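Side-chain contacts in macrolide export ATP-binding/permease protein MacB (Actinobacillus actinomycetemcomitans, PDB 3FTJ), which probably exports macrolides as the ATP-driven inner-membrane component of the tripartite MacAB-TdeA efflux system, conferring macrolide resistance: residues 38-43 with 50-55; 196-199 with 203-206. All blocks are in the same frame, centred on the assembly; numbering follows the deposited sequence.

Interaction 1: 38-43 with 50-55; sequences SDANTL and QSVTPN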
loop_
_atom_site.group_PDB
_atom_site.type_symbol
_atom_site.label_atom_id
_atom_site.label_comp_id
_atom_site.label_asym_id
_atom_site.label_seq_id
_atom_site.Cartn_x
_atom_site.Cartn_y
_atom_site.Cartn_z
ATOM N N SER A 38 5.992 -10.104 -9.146
ATOM C CA SER A 38 7.190 -10.951 -9.148
ATOM C C SER A 38 8.409 -10.213 -8.580
ATOM O O SER A 38 9.258 -10.825 -7.930
ATOM C CB SER A 38 7.501 -11.478 -10.549
ATOM O OG SER A 38 7.677 -10.422 -11.473
ATOM N N ASP A 39 8.496 -8.908 -8.844
ATOM C CA ASP A 39 9.464 -8.060 -8.170
ATOM C C ASP A 39 9.292 -8.201 -6.652
ATOM O O ASP A 39 10.264 -8.453 -5.934
ATOM C CB ASP A 39 9.282 -6.591 -8.563
ATOM C CG ASP A 39 9.596 -6.318 -10.027
ATOM O OD1 ASP A 39 10.255 -7.150 -10.690
ATOM O OD2 ASP A 39 9.177 -5.246 -10.515
ATOM N N ALA A 40 8.055 -8.048 -6.170
ATOM C CA ALA A 40 7.763 -8.162 -4.744
ATOM C C ALA A 40 8.117 -9.544 -4.191
ATOM O O ALA A 40 8.588 -9.665 -3.062
ATOM C CB ALA A 40 6.291 -7.839 -4.462
ATOM N N ASN A 41 7.891 -10.580 -4.987
ATOM C CA ASN A 41 8.228 -11.932 -4.563
ATOM C C ASN A 41 9.735 -12.077 -4.354
ATOM O O ASN A 41 10.185 -12.599 -3.340
ATOM C CB ASN A 41 7.727 -12.948 -5.589
ATOM C CG ASN A 41 7.887 -14.384 -5.117
ATOM O OD1 ASN A 41 8.601 -15.174 -5.737
ATOM N ND2 ASN A 41 7.239 -14.722 -4.007
ATOM N N THR A 42 10.517 -11.603 -5.314
ATOM C CA THR A 42 11.969 -11.669 -5.200
ATOM C C THR A 42 12.491 -10.876 -4.005
ATOM O O THR A 42 13.401 -11.321 -3.296
ATOM C CB THR A 42 12.628 -11.188 -6.481
ATOM O OG1 THR A 42 12.204 -12.035 -7.553
ATOM C CG2 THR A 42 14.152 -11.247 -6.358
ATOM N N LEU A 43 11.904 -9.711 -3.763
ATOM C CA LEU A 43 12.284 -8.903 -2.610
ATOM C C LEU A 43 11.987 -9.633 -1.303
ATOM O O LEU A 43 12.775 -9.587 -0.363
ATOM C CB LEU A 43 11.576 -7.546 -2.638
ATOM C CG LEU A 43 12.016 -6.581 -3.747
ATOM C CD1 LEU A 43 11.012 -5.436 -3.919
ATOM C CD2 LEU A 43 13.398 -6.028 -3.453
ATOM N N GLN A 50 12.220 -8.022 5.856
ATOM C CA GLN A 50 11.331 -8.660 6.824
ATOM C C GLN A 50 9.907 -8.863 6.288
ATOM O O GLN A 50 9.251 -9.857 6.599
ATOM C CB GLN A 50 11.300 -7.843 8.118
ATOM C CG GLN A 50 10.346 -8.378 9.164
ATOM C CD GLN A 50 10.446 -7.636 10.488
ATOM O OE1 GLN A 50 9.671 -7.886 11.414
ATOM N NE2 GLN A 50 11.406 -6.719 10.585
ATOM N N SER A 51 9.426 -7.916 5.493
ATOM C CA SER A 51 8.126 -8.068 4.848
ATOM C C SER A 51 8.011 -7.181 3.619
ATOM O O SER A 51 8.684 -6.157 3.505
ATOM C CB SER A 51 6.988 -7.759 5.820
ATOM O OG SER A 51 6.867 -6.363 6.039
ATOM N N VAL A 52 7.146 -7.594 2.703
ATOM C CA VAL A 52 6.928 -6.885 1.450
ATOM C C VAL A 52 5.427 -6.715 1.203
ATOM O O VAL A 52 4.669 -7.688 1.239
ATOM C CB VAL A 52 7.550 -7.664 0.289
ATOM C CG1 VAL A 52 7.301 -6.955 -1.035
ATOM C CG2 VAL A 52 9.050 -7.864 0.539
ATOM N N THR A 53 5.007 -5.480 0.948
ATOM C CA THR A 53 3.601 -5.182 0.703
ATOM C C THR A 53 3.387 -4.511 -0.646
ATOM O O THR A 53 3.750 -3.354 -0.828
ATOM C CB THR A 53 3.056 -4.257 1.791
ATOM O OG1 THR A 53 3.239 -4.885 3.065
ATOM C CG2 THR A 53 1.585 -3.981 1.564
ATOM N N PRO A 54 2.805 -5.241 -1.601
ATOM C CA PRO A 54 2.455 -4.674 -2.909
ATOM C C PRO A 54 1.295 -3.697 -2.744
ATOM O O PRO A 54 0.511 -3.854 -1.817
ATOM C CB PRO A 54 2.003 -5.897 -3.717
ATOM C CG PRO A 54 2.498 -7.096 -2.937
ATOM C CD PRO A 54 2.495 -6.678 -1.510
ATOM N N ASN A 55 1.188 -2.699 -3.611
ATOM C CA ASN A 55 0.098 -1.726 -3.509
ATOM C C ASN A 55 -0.338 -1.233 -4.877
ATOM O O ASN A 55 0.435 -0.609 -5.600
ATOM C CB ASN A 55 0.510 -0.534 -2.624
ATOM C CG ASN A 55 -0.630 0.466 -2.392
ATOM O OD1 ASN A 55 -1.407 0.787 -3.300
ATOM N ND2 ASN A 55 -0.720 0.973 -1.166
#
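A40 and V52 mark the closest backbone approach, their CA atoms 6.4 Å apart, where helix segment 38-43 runs almost exactly antiparallel (173°) to strand segment 50-55. The two short axes come within 8.3 Å of each other, and V52 spans much of that gap with both of its methyl groups. With CG1 anti to the backbone N (chi1 179°), its branches divide between two positions of the helix. CG1 lies 3.7 Å from A40 CB and slightly nearer the carbonyl oxygen of the same residue, at 3.6 Å from A40 O. CG2 sits one turn further on, 3.9 Å from L43 C and 4.1 Å from L43 CB. The arrangement is a helix laid on one face of a sheet in the MacB-like periplasmic core: residues 38-43 and 50-55 belong to a helix and the strand that follows it, and this strand pairs antiparallel with strand 175-180. A classic beta bulge interrupts that pairing, Q50 and S51 both facing K179. Alternation along the strand sends S51 and T53 away from the helix, where they touch helix 81-85. Beyond V52, P54 adds a looser contact, its ring atom CG 4.2 Å from A40 CB.

Interaction 2: 196-199 with 203-206; sequences LLKS and KKDF
F206 lays its ring against the last turns of helix 186-201, touching L197 and K198 after the chain has reversed through a short loop. From CB, which points toward the helix, chi1 of 57° sets CG between the backbone N and the carbonyl carbon, and the ring projects back at the helix. On one side of the ring, CD2 has D205 OD1 at 3.5 Å, in the ring plane at its edge. Further out, CE2 comes 3.6 Å from K198 N, an oblique approach. Over one face, L197 CB lies on the CE2-CZ side, 3.5 Å from F206 CZ and touching CE2 as well, while L197 CD1, above the same face toward the rim, is nearest CE1. At the tip, CZ also meets K198 CG, 3.7 Å away. Across the opposite face stands K204, whose CD is 3.8 Å above the F206 plane, also offset to the rim; the ring is thus held between a leucine and the aliphatic part of a lysine. K204 CD also reaches K198 CG at 4.1 Å. The ring touches I18 as well, on strand 15-20, which pairs antiparallel with strand 206-209; the contact therefore joins a helix end to the start of the next strand. In the loop itself, K203 NZ forms a salt bridge with D205 OD2, 2.8 Å long, meeting the carboxylate on its anti side and 17° out of its plane. D205 OD1 is hydrogen-bonded separately to H201 ND1. Both oxygens of this buried carboxylate thus have a partner, which would tend to keep it ionised. K198 and K204 meet through methylenes, and the 6.8 Å between K198 NZ and K204 NZ probably limits the repulsion of like charges.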
loop_
_atom_site.group_PDB
_atom_site.type_symbol
_atom_site.label_atom_id
_atom_site.label_comp_id
_atom_site.label_asym_id
_atom_site.label_seq_id
_atom_site.Cartn_x
_atom_site.Cartn_y
_atom_site.Cartn_z
ATOM N N LEU A 196 19.151 -4.570 -6.923
ATOM C CA LEU A 196 18.346 -5.727 -7.302
ATOM C C LEU A 196 17.236 -5.333 -8.283
ATOM O O LEU A 196 17.070 -5.965 -9.333
ATOM C CB LEU A 196 17.758 -6.415 -6.069
ATOM C CG LEU A 196 16.824 -7.616 -6.281
ATOM C CD1 LEU A 196 17.496 -8.729 -7.075
ATOM C CD2 LEU A 196 16.339 -8.144 -4.935
ATOM N N LEU A 197 16.496 -4.275 -7.952
ATOM C CA LEU A 197 15.397 -3.815 -8.805
ATOM C C LEU A 197 15.855 -3.288 -10.159
ATOM O O LEU A 197 15.162 -3.482 -11.157
ATOM C CB LEU A 197 14.549 -2.760 -8.095
ATOM C CG LEU A 197 13.546 -3.303 -7.085
ATOM C CD1 LEU A 197 13.077 -2.182 -6.190
ATOM C CD2 LEU A 197 12.362 -3.955 -7.798
ATOM N N LYS A 198 16.995 -2.599 -10.192
ATOM C CA LYS A 198 17.622 -2.225 -11.464
ATOM C C LYS A 198 17.940 -3.459 -12.313
ATOM O O LYS A 198 17.685 -3.473 -13.512
ATOM C CB LYS A 198 18.905 -1.415 -11.242
ATOM C CG LYS A 198 18.683 -0.072 -10.569
ATOM C CD LYS A 198 19.989 0.580 -10.139
ATOM C CE LYS A 198 20.797 1.060 -11.333
ATOM N NZ LYS A 198 21.921 1.939 -10.880
ATOM N N SER A 199 18.512 -4.480 -11.683
ATOM C CA SER A 199 18.824 -5.745 -12.348
ATOM C C SER A 199 17.549 -6.390 -12.897
ATOM O O SER A 199 17.516 -6.895 -14.026
ATOM C CB SER A 199 19.501 -6.695 -11.357
ATOM O OG SER A 199 19.879 -7.915 -11.971
ATOM N N LYS A 203 16.826 -1.327 -15.750
ATOM C CA LYS A 203 17.050 0.121 -15.702
ATOM C C LYS A 203 16.429 0.734 -14.444
ATOM O O LYS A 203 15.533 0.152 -13.828
ATOM C CB LYS A 203 16.449 0.803 -16.937
ATOM C CG LYS A 203 14.919 0.776 -16.976
ATOM C CD LYS A 203 14.386 1.511 -18.191
ATOM C CE LYS A 203 12.935 1.951 -17.997
ATOM N NZ LYS A 203 11.947 0.823 -18.036
ATOM N N LYS A 204 16.893 1.923 -14.076
ATOM C CA LYS A 204 16.358 2.611 -12.908
ATOM C C LYS A 204 15.108 3.389 -13.306
ATOM O O LYS A 204 15.185 4.544 -13.725
ATOM C CB LYS A 204 17.409 3.543 -12.289
ATOM C CG LYS A 204 16.920 4.325 -11.078
ATOM C CD LYS A 204 17.365 3.691 -9.778
ATOM C CE LYS A 204 16.813 4.432 -8.572
ATOM N NZ LYS A 204 16.772 5.893 -8.808
ATOM N N ASP A 205 13.960 2.729 -13.187
ATOM C CA ASP A 205 12.691 3.318 -13.562
ATOM C C ASP A 205 11.756 3.337 -12.362
ATOM O O ASP A 205 10.545 3.169 -12.499
ATOM C CB ASP A 205 12.067 2.535 -14.719
ATOM C CG ASP A 205 11.830 1.081 -14.377
ATOM O OD1 ASP A 205 11.975 0.714 -13.196
ATOM O OD2 ASP A 205 11.490 0.303 -15.291
ATOM N N PHE A 206 12.337 3.547 -11.186
ATOM C CA PHE A 206 11.601 3.537 -9.927
ATOM C C PHE A 206 12.368 4.437 -8.990
ATOM O O PHE A 206 13.511 4.794 -9.270
ATOM C CB PHE A 206 11.579 2.123 -9.339
ATOM C CG PHE A 206 12.950 1.548 -9.114
ATOM C CD1 PHE A 206 13.632 1.782 -7.926
ATOM C CD2 PHE A 206 13.566 0.795 -10.098
ATOM C CE1 PHE A 206 14.907 1.261 -7.718
ATOM C CE2 PHE A 206 14.838 0.273 -9.906
ATOM C CZ PHE A 206 15.514 0.509 -8.711
#

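Interaction 1 closes before interaction 2 opens along the chain, yet their centres are only 14 Å apart and on the same side of the chain's centre. Helix 186-201 connects them: L196 CD2 packs 3.9 Å from L43 CD2, and L197 CD2 lies 4.1 Å from D39 CB. H201, between the two segments of interaction 2, adds a polar tie: this residue, which also holds D205, is hydrogen-bonded through NE2 to D39 OD2, and two carboxylates so placed would probably promote its protonation. Strands 49-64 and 206-209 belong to one mixed sheet, joined through strands 175-180 and 15-20. Early and late parts of this periplasmic region of MacB thus meet around helix 186-201 on the same sheet.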